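Local coordinates for protein putative xanthine dehydrogenase YAGS fad-binding subunit (Escherichia coli, PDB 5G5G) that binds the pterin cytosine dinucleotide and dioxothiomolybdenum centre of a periplasmic aldehyde oxidase, where aldehydes are probably oxidised, at residues 75-80 against 113-118. Residues are numbered along the deposited sequence; the frame is centred on the assembly and turned at random.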
ATOM      1  N   PRO C  75      23.882  16.969  18.096  1.00 15.85           N
ATOM      2  CA  PRO C  75      25.010  16.424  17.361  1.00 15.97           C
ATOM      3  C   PRO C  75      24.764  16.398  15.874  1.00 15.12           C
ATOM      4  O   PRO C  75      23.700  15.927  15.409  1.00 14.61           O
ATOM      5  CB  PRO C  75      25.122  15.006  17.943  1.00 15.93           C
ATOM      6  CG  PRO C  75      24.683  15.219  19.355  1.00 16.42           C
ATOM      7  CD  PRO C  75      23.509  16.086  19.215  1.00 16.21           C
ATOM      8  N   GLY C  76      25.736  16.925  15.123  1.00 15.41           N
ATOM      9  CA  GLY C  76      25.717  16.828  13.674  1.00 15.00           C
ATOM     10  C   GLY C  76      24.753  17.813  12.957  1.00 14.85           C
ATOM     11  O   GLY C  76      24.601  17.754  11.724  1.00 14.69           O
ATOM     12  N   VAL C  77      24.075  18.694  13.717  1.00 14.91           N
ATOM     13  CA  VAL C  77      22.998  19.546  13.117  1.00 14.39           C
ATOM     14  C   VAL C  77      23.660  20.749  12.431  1.00 14.85           C
ATOM     15  O   VAL C  77      24.553  21.375  12.974  1.00 14.97           O
ATOM     16  CB  VAL C  77      21.957  19.986  14.170  1.00 14.27           C
ATOM     17  CG1 VAL C  77      21.015  21.050  13.615  1.00 14.31           C
ATOM     18  CG2 VAL C  77      21.120  18.780  14.563  1.00 13.90           C
ATOM     19  N   LEU C  78      23.173  21.051  11.225  1.00 15.07           N
ATOM     20  CA  LEU C  78      23.608  22.165  10.416  1.00 15.89           C
ATOM     21  C   LEU C  78      22.656  23.349  10.514  1.00 16.07           C
ATOM     22  O   LEU C  78      23.130  24.483  10.612  1.00 17.15           O
ATOM     23  CB  LEU C  78      23.688  21.770   8.924  1.00 16.66           C
ATOM     24  CG  LEU C  78      24.683  20.675   8.495  1.00 17.10           C
ATOM     25  CD1 LEU C  78      24.723  20.617   6.974  1.00 18.36           C
ATOM     26  CD2 LEU C  78      26.032  21.038   9.016  1.00 18.49           C
ATOM     27  N   ALA C  79      21.361  23.118  10.495  1.00 15.31           N
ATOM     28  CA  ALA C  79      20.371  24.206  10.559  1.00 16.00           C
ATOM     29  C   ALA C  79      18.987  23.620  10.846  1.00 15.61           C
ATOM     30  O   ALA C  79      18.759  22.411  10.723  1.00 14.28           O
ATOM     31  CB  ALA C  79      20.314  24.929   9.217  1.00 16.18           C
ATOM     32  N   VAL C  80      18.056  24.513  11.208  1.00 16.20           N
ATOM     33  CA  VAL C  80      16.654  24.118  11.298  1.00 16.51           C
ATOM     34  C   VAL C  80      15.839  25.120  10.480  1.00 17.14           C
ATOM     35  O   VAL C  80      15.900  26.323  10.761  1.00 17.82           O
ATOM     36  CB  VAL C  80      16.137  24.127  12.773  1.00 17.28           C
ATOM     37  CG1 VAL C  80      14.694  23.633  12.825  1.00 17.12           C
ATOM     38  CG2 VAL C  80      17.061  23.269  13.644  1.00 17.67           C
ATOM     39  N   ALA C 113       8.693  22.336  10.425  1.00 15.06           N
ATOM     40  CA  ALA C 113      10.127  22.553  10.513  1.00 15.16           C
ATOM     41  C   ALA C 113      10.866  21.403   9.820  1.00 14.89           C
ATOM     42  O   ALA C 113      10.277  20.329   9.545  1.00 14.33           O
ATOM     43  CB  ALA C 113      10.598  22.714  11.954  1.00 15.75           C
ATOM     44  N   LEU C 114      12.142  21.666   9.510  1.00 14.49           N
ATOM     45  CA  LEU C 114      13.029  20.625   8.967  1.00 14.66           C
ATOM     46  C   LEU C 114      14.376  20.757   9.636  1.00 14.53           C
ATOM     47  O   LEU C 114      14.974  21.819   9.589  1.00 14.99           O
ATOM     48  CB  LEU C 114      13.210  20.757   7.449  1.00 15.01           C
ATOM     49  CG  LEU C 114      14.087  19.656   6.812  1.00 14.91           C
ATOM     50  CD1 LEU C 114      13.205  18.487   6.399  1.00 14.76           C
ATOM     51  CD2 LEU C 114      14.896  20.197   5.649  1.00 15.70           C
ATOM     52  N   VAL C 115      14.844  19.691  10.292  1.00 14.10           N
ATOM     53  CA  VAL C 115      16.199  19.728  10.844  1.00 14.50           C
ATOM     54  C   VAL C 115      17.144  19.100   9.826  1.00 14.20           C
ATOM     55  O   VAL C 115      16.851  17.992   9.361  1.00 14.89           O
ATOM     56  CB  VAL C 115      16.298  18.934  12.149  1.00 14.86           C
ATOM     57  CG1 VAL C 115      17.712  18.958  12.690  1.00 15.61           C
ATOM     58  CG2 VAL C 115      15.344  19.478  13.198  1.00 15.41           C
ATOM     59  N   VAL C 116      18.251  19.776   9.505  1.00 13.94           N
ATOM     60  CA  VAL C 116      19.237  19.327   8.544  1.00 13.58           C
ATOM     61  C   VAL C 116      20.461  18.928   9.349  1.00 13.65           C
ATOM     62  O   VAL C 116      20.926  19.713  10.188  1.00 13.82           O
ATOM     63  CB  VAL C 116      19.632  20.510   7.616  1.00 14.07           C
ATOM     64  CG1 VAL C 116      20.649  20.067   6.591  1.00 14.27           C
ATOM     65  CG2 VAL C 116      18.389  21.029   6.940  1.00 14.03           C
ATOM     66  N   ALA C 117      20.942  17.705   9.147  1.00 13.34           N
ATOM     67  CA  ALA C 117      22.120  17.215   9.857  1.00 13.93           C
ATOM     68  C   ALA C 117      23.035  16.368   8.947  1.00 14.05           C
ATOM     69  O   ALA C 117      22.692  16.035   7.837  1.00 13.47           O
ATOM     70  CB  ALA C 117      21.677  16.408  11.054  1.00 14.00           C
ATOM     71  N   GLU C 118      24.189  16.013   9.486  1.00 14.84           N
ATOM     72  CA  GLU C 118      25.242  15.327   8.748  1.00 15.70           C
ATOM     73  C   GLU C 118      24.854  13.885   8.405  1.00 14.59           C
ATOM     74  O   GLU C 118      25.281  13.364   7.373  1.00 13.84           O
ATOM     75  CB  GLU C 118      26.512  15.335   9.581  1.00 17.96           C
ATOM     76  CG  GLU C 118      27.137  16.710   9.656  1.00 20.59           C
ATOM     77  CD  GLU C 118      27.868  17.112   8.390  1.00 23.48           C
ATOM     78  OE1 GLU C 118      27.970  16.296   7.430  1.00 25.54           O
ATOM     79  OE2 GLU C 118      28.348  18.252   8.343  1.00 26.28           O
TER
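Two successive residues, Leu-78 and Ala-79, stand opposite the single Val-116, a classic beta bulge between antiparallel strands. The carbonyl O of Val-116 accepts Leu-78 N at 2.8 Å, the donor tilted 24° from the carbonyl plane, and also a weak bond from Ala-79 N. Val-116 N returns an almost straight bond to Ala-79 O (2.9 Å, 176° at the hydrogen). The bulge puts both consecutive side chains on the face of Val-116, where Leu-78 CD1 meets Val-116 CG1 at 4.1 Å, the side chains crossing obliquely. Leu-78 CD2 touches Glu-118 OE2 at 3.7 Å, while the other oxygen, OE1, is in a salt bridge with Arg-264. On the other face, Val-115 splits its branches: CG1, anti to its backbone N (chi1 179°), meets Val-77 CG2 at 3.9 Å, with the side chains at about a right angle, whereas CG2 lies against CG2 of Val-80, pointing the same way. Glu-118 N hydrogen-bonds to Gly-76 O (2.9 Å). Both strands belong to the hammerhead domain; 77-82 edges the sheet within this chain, and 111-117 pairs onward with 49-55. Helix 120-127 packs over Val-77, Val-115 and Ala-117; helix 250-262, from the molybdopterin cofactor-binding domain, over Leu-78, Ala-79 and Val-116.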